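Local coordinates for protein HhaI Restriction Endonuclease (Haemophilus parahaemolyticus, PDB 6UKF) that acts as a restriction endonuclease, binding a short cognate DNA sequence, known for HhaI as GCGC, and cutting both strands there, at residues A[242-245]-A[246-250]; A[139-142]-A[143-146]; A[170-173]-A[174-178]; A[131-134]-A[135-139]. All coordinates share one frame; numbering follows the deposited sequence.

Contact 1 of 4, residues A[242-245]-A[246-250]; sequences LFIL and NEDRK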
loop_
_atom_site.group_PDB
_atom_site.type_symbol
_atom_site.label_atom_id
_atom_site.label_comp_id
_atom_site.label_asym_id
_atom_site.label_seq_id
_atom_site.Cartn_x
_atom_site.Cartn_y
_atom_site.Cartn_z
ATOM N N LEU A 242 -13.262 24.945 2.716
ATOM C CA LEU A 242 -14.616 24.494 2.422
ATOM C C LEU A 242 -15.042 24.877 1.011
ATOM O O LEU A 242 -15.917 24.227 0.431
ATOM C CB LEU A 242 -15.600 25.072 3.435
ATOM C CG LEU A 242 -15.366 24.732 4.905
ATOM C CD1 LEU A 242 -16.578 25.151 5.722
ATOM C CD2 LEU A 242 -15.065 23.254 5.101
ATOM N N PHE A 243 -14.446 25.929 0.454
ATOM C CA PHE A 243 -14.753 26.321 -0.916
ATOM C C PHE A 243 -14.239 25.281 -1.902
ATOM O O PHE A 243 -14.962 24.857 -2.813
ATOM C CB PHE A 243 -14.136 27.692 -1.189
ATOM C CG PHE A 243 -14.311 28.161 -2.593
ATOM C CD1 PHE A 243 -15.513 28.702 -3.013
ATOM C CD2 PHE A 243 -13.274 28.057 -3.502
ATOM C CE1 PHE A 243 -15.676 29.129 -4.313
ATOM C CE2 PHE A 243 -13.428 28.482 -4.802
ATOM C CZ PHE A 243 -14.631 29.019 -5.210
ATOM N N ILE A 244 -12.990 24.847 -1.727
ATOM C CA ILE A 244 -12.449 23.778 -2.561
ATOM C C ILE A 244 -13.240 22.494 -2.356
ATOM O O ILE A 244 -13.569 21.785 -3.315
ATOM C CB ILE A 244 -10.949 23.587 -2.263
ATOM C CG1 ILE A 244 -10.192 24.877 -2.597
ATOM C CG2 ILE A 244 -10.400 22.381 -3.022
ATOM C CD1 ILE A 244 -8.706 24.809 -2.371
ATOM N N LEU A 245 -13.556 22.175 -1.102
ATOM C CA LEU A 245 -14.303 20.959 -0.808
ATOM C C LEU A 245 -15.611 20.921 -1.589
ATOM O O LEU A 245 -15.958 19.904 -2.199
ATOM C CB LEU A 245 -14.579 20.899 0.691
ATOM C CG LEU A 245 -15.285 19.655 1.222
ATOM C CD1 LEU A 245 -14.303 18.504 1.322
ATOM C CD2 LEU A 245 -15.922 19.960 2.564
ATOM N N ASN A 246 -16.348 22.030 -1.588
ATOM C CA ASN A 246 -17.653 22.040 -2.240
ATOM C C ASN A 246 -17.527 21.916 -3.754
ATOM O O ASN A 246 -18.280 21.162 -4.379
ATOM C CB ASN A 246 -18.431 23.297 -1.851
ATOM C CG ASN A 246 -19.036 23.200 -0.465
ATOM O OD1 ASN A 246 -19.207 22.106 0.077
ATOM N ND2 ASN A 246 -19.373 24.344 0.113
ATOM N N GLU A 247 -16.596 22.646 -4.371
ATOM C CA GLU A 247 -16.458 22.520 -5.818
ATOM C C GLU A 247 -15.970 21.129 -6.203
ATOM O O GLU A 247 -16.336 20.615 -7.267
ATOM C CB GLU A 247 -15.553 23.615 -6.381
ATOM C CG GLU A 247 -14.091 23.505 -5.993
ATOM C CD GLU A 247 -13.270 24.686 -6.484
ATOM O OE1 GLU A 247 -13.852 25.634 -7.056
ATOM O OE2 GLU A 247 -12.037 24.668 -6.292
ATOM N N ASP A 248 -15.178 20.493 -5.336
ATOM C CA ASP A 248 -14.690 19.149 -5.621
ATOM C C ASP A 248 -15.796 18.111 -5.518
ATOM O O ASP A 248 -15.798 17.137 -6.279
ATOM C CB ASP A 248 -13.510 18.816 -4.710
ATOM C CG ASP A 248 -12.241 19.459 -5.187
ATOM O OD1 ASP A 248 -11.269 19.446 -4.498
ATOM O OD2 ASP A 248 -12.311 20.014 -6.390
ATOM N N ARG A 249 -16.741 18.289 -4.594
ATOM C CA ARG A 249 -17.889 17.392 -4.566
ATOM C C ARG A 249 -18.697 17.519 -5.852
ATOM O O ARG A 249 -19.171 16.518 -6.398
ATOM C CB ARG A 249 -18.750 17.661 -3.331
ATOM C CG ARG A 249 -19.883 16.651 -3.128
ATOM C CD ARG A 249 -19.377 15.218 -2.928
ATOM N NE ARG A 249 -18.934 14.938 -1.563
ATOM C CZ ARG A 249 -19.532 14.093 -0.722
ATOM N NH1 ARG A 249 -20.615 13.414 -1.085
ATOM N NH2 ARG A 249 -19.036 13.916 0.492
ATOM N N LYS A 250 -18.845 18.743 -6.365
ATOM C CA LYS A 250 -19.548 18.919 -7.630
ATOM C C LYS A 250 -18.777 18.293 -8.784
ATOM O O LYS A 250 -19.381 17.730 -9.701
ATOM C CB LYS A 250 -19.822 20.398 -7.871
ATOM C CG LYS A 250 -20.952 20.887 -7.003
ATOM C CD LYS A 250 -21.336 22.316 -7.288
ATOM C CE LYS A 250 -22.717 22.607 -6.736
ATOM N NZ LYS A 250 -23.114 24.007 -7.013
#
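Phe243 and Ile244 meet Glu247 and Asp248 one turn further on in a local helical contact, in the first turns of the C-terminal helix 242-255. Its frame is a run of regular i to i+4 bonds; among them Asp248 N donates to Ile244 O at 2.9 Å, and Arg249 N to Leu245 O at 3.0 Å. Glu247 carries its CG between the backbone N and the carbonyl carbon (chi1 69°), which folds the chain back towards the start of the helix. CG therefore lies 3.2 Å from Ile244 O, and the extended remainder brings OE1 to 3.7 Å from Phe243 CE2. The carboxylate is turned 53° against the ring and meets it obliquely, through van der Waals contact. Asp248 runs alongside Ile244, both pointing the same way, with OD1 3.4 Å from the CG2 methyl. That acid group is buried; a hydrogen bond joins OD1 and the Tyr147 hydroxyl, and a weak one joins OD2 and His143 ND1. Arg249, in one of its two modelled conformers, hydrogen-bonds through NH1 to the hydroxyls of Tyr13 and Tyr18 on helix 3-18. Leu245 packs on Ile137. The pattern is that of a C-terminal helix packed by one side (Ile244, Leu245, Asp248, Arg249) against an edge strand, here 136-140, and the loop after it, with Phe243 and Asn246 exposed.

Contact 2 of 4, residues A[139-142]-A[143-146]; sequences FPIE and HFEH. With PO4 (phosphate ion), chain Q.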
loop_
_atom_site.group_PDB
_atom_site.type_symbol
_atom_site.label_atom_id
_atom_site.label_comp_id
_atom_site.label_asym_id
_atom_site.label_seq_id
_atom_site.Cartn_x
_atom_site.Cartn_y
_atom_site.Cartn_z
ATOM N N PHE A 139 -12.585 14.007 -3.487
ATOM C CA PHE A 139 -11.923 15.059 -4.240
ATOM C C PHE A 139 -11.173 14.489 -5.431
ATOM O O PHE A 139 -10.710 13.342 -5.388
ATOM C CB PHE A 139 -10.973 15.883 -3.356
ATOM C CG PHE A 139 -9.824 15.101 -2.790
ATOM C CD1 PHE A 139 -8.653 14.948 -3.512
ATOM C CD2 PHE A 139 -9.905 14.540 -1.529
ATOM C CE1 PHE A 139 -7.589 14.238 -2.990
ATOM C CE2 PHE A 139 -8.845 13.831 -1.001
ATOM C CZ PHE A 139 -7.684 13.682 -1.732
ATOM N N PRO A 140 -11.029 15.269 -6.498
ATOM C CA PRO A 140 -10.291 14.803 -7.673
ATOM C C PRO A 140 -8.790 14.875 -7.452
ATOM O O PRO A 140 -8.282 15.731 -6.725
ATOM C CB PRO A 140 -10.724 15.798 -8.757
ATOM C CG PRO A 140 -10.980 17.055 -8.008
ATOM C CD PRO A 140 -11.547 16.638 -6.681
ATOM N N ILE A 141 -8.077 13.962 -8.118
ATOM C CA ILE A 141 -6.629 13.842 -7.947
ATOM C C ILE A 141 -5.913 15.162 -8.204
ATOM O O ILE A 141 -4.905 15.464 -7.555
ATOM C CB ILE A 141 -6.094 12.683 -8.824
ATOM C CG1 ILE A 141 -4.583 12.487 -8.656
ATOM C CG2 ILE A 141 -6.424 12.902 -10.300
ATOM C CD1 ILE A 141 -4.139 12.204 -7.244
ATOM N N GLU A 142 -6.423 15.979 -9.129
ATOM C CA GLU A 142 -5.742 17.228 -9.455
ATOM C C GLU A 142 -5.700 18.212 -8.290
ATOM O O GLU A 142 -4.919 19.169 -8.350
ATOM C CB GLU A 142 -6.383 17.892 -10.677
ATOM C CG GLU A 142 -7.862 18.187 -10.533
ATOM C CD GLU A 142 -8.745 17.113 -11.143
ATOM O OE1 GLU A 142 -9.878 17.447 -11.545
ATOM O OE2 GLU A 142 -8.332 15.933 -11.211
ATOM N N HIS A 143 -6.498 18.010 -7.239
ATOM C CA HIS A 143 -6.522 18.914 -6.093
ATOM C C HIS A 143 -5.958 18.281 -4.826
ATOM O O HIS A 143 -6.215 18.773 -3.724
ATOM C CB HIS A 143 -7.933 19.441 -5.854
ATOM C CG HIS A 143 -8.384 20.409 -6.898
ATOM N ND1 HIS A 143 -9.600 21.048 -6.839
ATOM C CD2 HIS A 143 -7.779 20.854 -8.023
ATOM C CE1 HIS A 143 -9.734 21.837 -7.888
ATOM N NE2 HIS A 143 -8.641 21.739 -8.623
ATOM N N PHE A 144 -5.150 17.231 -4.979
ATOM C CA PHE A 144 -4.653 16.455 -3.845
ATOM C C PHE A 144 -4.041 17.328 -2.756
ATOM O O PHE A 144 -4.261 17.083 -1.564
ATOM C CB PHE A 144 -3.615 15.457 -4.365
ATOM C CG PHE A 144 -3.263 14.379 -3.391
ATOM C CD1 PHE A 144 -3.978 13.197 -3.369
ATOM C CD2 PHE A 144 -2.212 14.537 -2.507
ATOM C CE1 PHE A 144 -3.659 12.195 -2.480
ATOM C CE2 PHE A 144 -1.891 13.538 -1.614
ATOM C CZ PHE A 144 -2.616 12.367 -1.602
ATOM N N GLU A 145 -3.252 18.334 -3.139
ATOM C CA GLU A 145 -2.491 19.092 -2.152
ATOM C C GLU A 145 -3.381 19.901 -1.216
ATOM O O GLU A 145 -2.916 20.324 -0.153
ATOM C CB GLU A 145 -1.472 20.008 -2.841
ATOM C CG GLU A 145 -2.045 21.259 -3.512
ATOM C CD GLU A 145 -2.682 20.988 -4.867
ATOM O OE1 GLU A 145 -2.785 19.866 -5.247
ATOM O OE2 GLU A 145 -3.101 22.033 -5.578
ATOM N N HIS A 146 -4.636 20.139 -1.590
ATOM C CA HIS A 146 -5.549 20.874 -0.727
ATOM C C HIS A 146 -6.092 20.025 0.411
ATOM O O HIS A 146 -6.746 20.567 1.310
ATOM C CB HIS A 146 -6.704 21.436 -1.555
ATOM C CG HIS A 146 -6.266 22.422 -2.592
ATOM N ND1 HIS A 146 -5.731 23.650 -2.268
ATOM C CD2 HIS A 146 -6.274 22.358 -3.943
ATOM C CE1 HIS A 146 -5.432 24.302 -3.377
ATOM N NE2 HIS A 146 -5.753 23.541 -4.408
HETATM P P PO4 Q . -4.103 24.695 0.688
HETATM O O1 PO4 Q . -4.026 24.286 2.138
HETATM O O2 PO4 Q . -3.624 26.118 0.544
HETATM O O3 PO4 Q . -3.236 23.785 -0.146
HETATM O O4 PO4 Q . -5.531 24.599 0.208
HETATM O O HOH W 1 -4.236 22.009 -7.799
#
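Phe139 and Ile141 both meet the ring of Phe144 at CD1, and backbone bonds make the turn that brings the three together. Two of these bonds span three residues: His143 N donates to Pro140 O at 2.9 Å with a nearly straight N-H (165°), and Phe144 N donates to Ile141 O at 3.1 Å. The apolar contacts lie on the inner side of the turn. Phe139 CE1 is 3.8 Å from Phe144 CD1, the rings meeting obliquely with planes 68° apart, and Ile141 CD1 reaches the same CD1 at 4.0 Å. Phe144 can point inward because its CG is anti to the backbone N (chi1 -166°); Phe129 then meets its ring edge-to-face, while Tyr147 stacks on Phe139. Polar contacts gather round Glu142 O and Glu145. A water donates to both Glu142 O and Glu145 OE2, the latter at 2.5 Å, and Lys118 holds the same pair of residues, through a salt bridge to Glu145 OE1 and a hydrogen bond to Glu142 O. The ring of His143 brings CD2 to 3.3 Å from Glu142 O, which lies at its edge; its ND1 has Asp248 as a weak partner. His146 ND1 donates to phosphate O4 at 2.7 Å; this ion, probably from the crystallisation liquor, also binds Lys237. The arrangement is typical of a short 3-10 turn where an edge strand, here 136-140, leaves its sheet for a connecting loop.

Contact 3 of 4, residues A[170-173]-A[174-178]; sequences PDFK and QALDK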
loop_
_atom_site.group_PDB
_atom_site.type_symbol
_atom_site.label_atom_id
_atom_site.label_comp_id
_atom_site.label_asym_id
_atom_site.label_seq_id
_atom_site.Cartn_x
_atom_site.Cartn_y
_atom_site.Cartn_z
ATOM N N PRO A 170 6.402 -30.512 4.460
ATOM C CA PRO A 170 7.308 -31.284 5.329
ATOM C C PRO A 170 8.176 -30.417 6.227
ATOM O O PRO A 170 8.303 -30.704 7.424
ATOM C CB PRO A 170 8.130 -32.109 4.329
ATOM C CG PRO A 170 7.265 -32.216 3.132
ATOM C CD PRO A 170 6.509 -30.926 3.050
ATOM N N ASP A 171 8.788 -29.362 5.680
ATOM C CA ASP A 171 9.599 -28.483 6.515
ATOM C C ASP A 171 8.765 -27.853 7.620
ATOM O O ASP A 171 9.245 -27.679 8.746
ATOM C CB ASP A 171 10.260 -27.391 5.674
ATOM C CG ASP A 171 11.447 -27.900 4.884
ATOM O OD1 ASP A 171 11.807 -27.261 3.876
ATOM O OD2 ASP A 171 12.009 -28.947 5.265
ATOM N N PHE A 172 7.514 -27.498 7.321
ATOM C CA PHE A 172 6.683 -26.875 8.343
ATOM C C PHE A 172 6.318 -27.869 9.441
ATOM O O PHE A 172 6.379 -27.539 10.630
ATOM C CB PHE A 172 5.424 -26.263 7.737
ATOM C CG PHE A 172 4.560 -25.586 8.752
ATOM C CD1 PHE A 172 5.037 -24.490 9.451
ATOM C CD2 PHE A 172 3.289 -26.056 9.036
ATOM C CE1 PHE A 172 4.263 -23.864 10.405
ATOM C CE2 PHE A 172 2.507 -25.432 9.990
ATOM C CZ PHE A 172 2.995 -24.334 10.675
ATOM N N LYS A 173 5.914 -29.085 9.063
ATOM C CA LYS A 173 5.646 -30.108 10.068
ATOM C C LYS A 173 6.876 -30.362 10.930
ATOM O O LYS A 173 6.763 -30.550 12.146
ATOM C CB LYS A 173 5.193 -31.403 9.396
ATOM C CG LYS A 173 3.797 -31.343 8.800
ATOM C CD LYS A 173 3.372 -32.697 8.241
ATOM C CE LYS A 173 1.972 -32.631 7.650
ATOM N NZ LYS A 173 1.607 -33.853 6.890
ATOM N N GLN A 174 8.061 -30.372 10.316
ATOM C CA GLN A 174 9.284 -30.595 11.082
ATOM C C GLN A 174 9.601 -29.404 11.980
ATOM O O GLN A 174 10.113 -29.584 13.091
ATOM C CB GLN A 174 10.437 -30.928 10.133
ATOM C CG GLN A 174 10.293 -32.311 9.506
ATOM C CD GLN A 174 11.349 -32.622 8.465
ATOM O OE1 GLN A 174 12.424 -32.027 8.450
ATOM N NE2 GLN A 174 11.043 -33.567 7.585
ATOM N N ALA A 175 9.284 -28.186 11.531
ATOM C CA ALA A 175 9.451 -27.019 12.394
ATOM C C ALA A 175 8.516 -27.088 13.599
ATOM O O ALA A 175 8.917 -26.762 14.723
ATOM C CB ALA A 175 9.221 -25.731 11.601
ATOM N N LEU A 176 7.266 -27.508 13.385
ATOM C CA LEU A 176 6.341 -27.677 14.503
ATOM C C LEU A 176 6.867 -28.713 15.484
ATOM O O LEU A 176 6.821 -28.515 16.705
ATOM C CB LEU A 176 4.971 -28.106 13.976
ATOM C CG LEU A 176 4.165 -27.051 13.223
ATOM C CD1 LEU A 176 3.041 -27.708 12.442
ATOM C CD2 LEU A 176 3.612 -26.007 14.182
ATOM N N ASP A 177 7.361 -29.833 14.961
ATOM C CA ASP A 177 7.933 -30.871 15.807
ATOM C C ASP A 177 9.082 -30.320 16.643
ATOM O O ASP A 177 9.154 -30.555 17.855
ATOM C CB ASP A 177 8.407 -32.009 14.908
ATOM C CG ASP A 177 8.862 -33.214 15.681
ATOM O OD1 ASP A 177 8.665 -33.263 16.850
ATOM O OD2 ASP A 177 9.468 -34.173 14.995
ATOM N N LYS A 178 9.986 -29.567 16.010
ATOM C CA LYS A 178 11.125 -29.003 16.725
ATOM C C LYS A 178 10.676 -28.068 17.842
ATOM O O LYS A 178 11.266 -28.059 18.929
ATOM C CB LYS A 178 12.026 -28.255 15.742
ATOM C CG LYS A 178 13.063 -27.360 16.403
HETATM O O HOH W 2 12.958 -29.494 7.619
#
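Two different first torsions bring Phe172 and Leu176 together: CG of Phe172 stands opposite its own backbone N (chi1 -179°), whereas CG of Leu176 stands opposite its carbonyl carbon (chi1 -71°), which places CG and CD1 of the leucine beside the ring of Phe172. The motif is an i to i+4 aromatic-aliphatic pair on the buried side of the amphipathic helix 169-179. Leu176 CG lies over one face of the Phe172 ring, offset toward the rim, at 4.1 Å from the centroid and 19° off the ring normal, a CH-pi contact. The CD1 methyl packs closer still, 3.4 Å from Phe172 CE2, a tight approach. Beneath the pair the backbone is regular: Leu176 N donates to Phe172 O at 2.9 Å, and Ala175 N to Asp171 O at 2.8 Å. Phe208, on strand 207-212, meets the Phe172 ring edge-to-face. Ile201 of strand 199-202 touches Phe172, Ala175 and Leu176 alike, so the helix lies against the four-stranded sheet of its lobe, which is far from the calcium-bearing part of the chain. The bound DNA comes within about 7 Å of the contact, nearest atom to nearest atom. Polar groups take the outer side. Gln174 CG lies 3.3 Å from Pro170 O, and the extended chain beyond it ends near Asp171, where one water bridges the two residues, donating to Asp171 OD2 at 2.6 Å and to Gln174 OE1 at 2.7 Å.

Contact 4 of 4, residues A[131-134]-A[135-139]; sequences TSNG and DFIIF
Asp135 closes the tight turn of a beta hairpin, strand 126-132 into strand 136-140, facing Asn133 at its start. Its backbone N is taken by Asn133 OD1 at 3.2 Å, in the plane of the side-chain carbonyl and nearly straight (169°), which helps fix the rotation of the Asn133 amide. Its carbonyl O accepts in return from Asn133 N at 3.2 Å and receives a CA-H...O contact from Ser132. Phe136 pairs with Ser132 as an antiparallel non-hydrogen-bonded pair; its ring stacks on Tyr13 of helix 3-18, on the same face of the sheet as Ser132. Ile137 forms the hydrogen-bonded pair with Thr131: Ile137 N donates to Thr131 O and Thr131 N to Ile137 O, both at 2.9 Å. On the opposite face Ile137 CB lies alongside Thr131 CG2 at 3.9 Å, while the Ile137 and Asn133 side chains cross at about a right angle, Ile137 CD1 3.7 Å from Asn133 CG. Phe139 CE2, at the ring edge, approaches Thr131 CG2 distantly, at 4.5 Å. At the bend itself Gly134 has a positive phi, 113°, a backbone conformation natural to glycine, and its N donates to Ser132 OG at 3.1 Å, completing an ST turn.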
loop_
_atom_site.group_PDB
_atom_site.type_symbol
_atom_site.label_atom_id
_atom_site.label_comp_id
_atom_site.label_asym_id
_atom_site.label_seq_id
_atom_site.Cartn_x
_atom_site.Cartn_y
_atom_site.Cartn_z
ATOM N N THR A 131 -11.888 10.065 1.613
ATOM C CA THR A 131 -11.374 9.931 2.964
ATOM C C THR A 131 -12.463 10.421 3.909
ATOM O O THR A 131 -13.594 10.693 3.495
ATOM C CB THR A 131 -10.028 10.660 3.105
ATOM O OG1 THR A 131 -9.467 10.391 4.395
ATOM C CG2 THR A 131 -10.187 12.164 2.933
ATOM N N SER A 132 -12.131 10.523 5.192
ATOM C CA SER A 132 -13.103 10.984 6.168
ATOM C C SER A 132 -12.378 11.586 7.360
ATOM O O SER A 132 -11.378 11.038 7.828
ATOM C CB SER A 132 -14.005 9.838 6.640
ATOM O OG SER A 132 -14.752 10.220 7.784
ATOM N N ASN A 133 -12.893 12.716 7.837
ATOM C CA ASN A 133 -12.459 13.323 9.089
ATOM C C ASN A 133 -13.604 13.338 10.098
ATOM O O ASN A 133 -13.631 14.165 11.009
ATOM C CB ASN A 133 -11.932 14.738 8.858
ATOM C CG ASN A 133 -13.007 15.688 8.358
ATOM O OD1 ASN A 133 -14.157 15.295 8.158
ATOM N ND2 ASN A 133 -12.638 16.949 8.163
ATOM N N GLY A 134 -14.552 12.411 9.941
ATOM C CA GLY A 134 -15.839 12.456 10.600
ATOM C C GLY A 134 -16.981 12.662 9.626
ATOM O O GLY A 134 -18.084 12.148 9.851
ATOM N N ASP A 135 -16.735 13.411 8.553
ATOM C CA ASP A 135 -17.587 13.448 7.377
ATOM C C ASP A 135 -16.776 12.965 6.183
ATOM O O ASP A 135 -15.548 13.084 6.155
ATOM C CB ASP A 135 -18.085 14.868 7.083
ATOM C CG ASP A 135 -19.067 15.375 8.124
ATOM O OD1 ASP A 135 -19.984 14.616 8.503
ATOM O OD2 ASP A 135 -18.923 16.536 8.561
ATOM N N PHE A 136 -17.475 12.426 5.191
ATOM C CA PHE A 136 -16.800 11.931 4.002
ATOM C C PHE A 136 -16.338 13.090 3.134
ATOM O O PHE A 136 -17.036 14.097 2.980
ATOM C CB PHE A 136 -17.714 11.003 3.209
ATOM C CG PHE A 136 -17.885 9.659 3.842
ATOM C CD1 PHE A 136 -16.889 8.703 3.737
ATOM C CD2 PHE A 136 -19.030 9.353 4.552
ATOM C CE1 PHE A 136 -17.035 7.468 4.324
ATOM C CE2 PHE A 136 -19.183 8.115 5.141
ATOM C CZ PHE A 136 -18.186 7.172 5.024
ATOM N N ILE A 137 -15.147 12.933 2.570
ATOM C CA ILE A 137 -14.508 13.938 1.733
ATOM C C ILE A 137 -14.106 13.245 0.440
ATOM O O ILE A 137 -13.362 12.259 0.470
ATOM C CB ILE A 137 -13.276 14.536 2.430
ATOM C CG1 ILE A 137 -13.692 15.252 3.719
ATOM C CG2 ILE A 137 -12.544 15.477 1.494
ATOM C CD1 ILE A 137 -12.551 15.509 4.675
ATOM N N ILE A 138 -14.605 13.746 -0.687
ATOM C CA ILE A 138 -14.323 13.183 -2.003
ATOM C C ILE A 138 -13.717 14.289 -2.849
ATOM O O ILE A 138 -14.278 15.386 -2.934
ATOM C CB ILE A 138 -15.602 12.645 -2.669
ATOM C CG1 ILE A 138 -16.262 11.579 -1.789
ATOM C CG2 ILE A 138 -15.279 12.085 -4.050
ATOM C CD1 ILE A 138 -17.652 11.193 -2.240
ATOM N N PHE A 139 -12.585 14.007 -3.487
ATOM C CA PHE A 139 -11.923 15.059 -4.240
ATOM C C PHE A 139 -11.173 14.489 -5.431
ATOM O O PHE A 139 -10.710 13.342 -5.388
ATOM C CB PHE A 139 -10.973 15.883 -3.356
ATOM C CG PHE A 139 -9.824 15.101 -2.790
ATOM C CD1 PHE A 139 -8.653 14.948 -3.512
ATOM C CD2 PHE A 139 -9.905 14.540 -1.529
ATOM C CE1 PHE A 139 -7.589 14.238 -2.990
ATOM C CE2 PHE A 139 -8.845 13.831 -1.001
ATOM C CZ PHE A 139 -7.684 13.682 -1.732
#

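In the fold
From the N terminus, contact 4 comes first, closing the hairpin between strands 126-132 and 136-140 at the edge of the mixed sheet. Contact 2 begins on Phe139, where contact 4 ends, and turns the chain out of that edge strand toward strand 148-156. Contact 3 follows in a separate lobe across the chain's centre, about 51 Å from contact 2 between centres. Contact 1, on the last helix, returns to the sheet and touches both early contacts, with Asp248 on Phe139 and Pro140 and Ile244 on His146. All four are local; 4 and 2 overlap at Phe139, the others follow in series, and none nests or crosses. Contacts 1, 2 and 4 together join the C-terminal helix to the sheet edge.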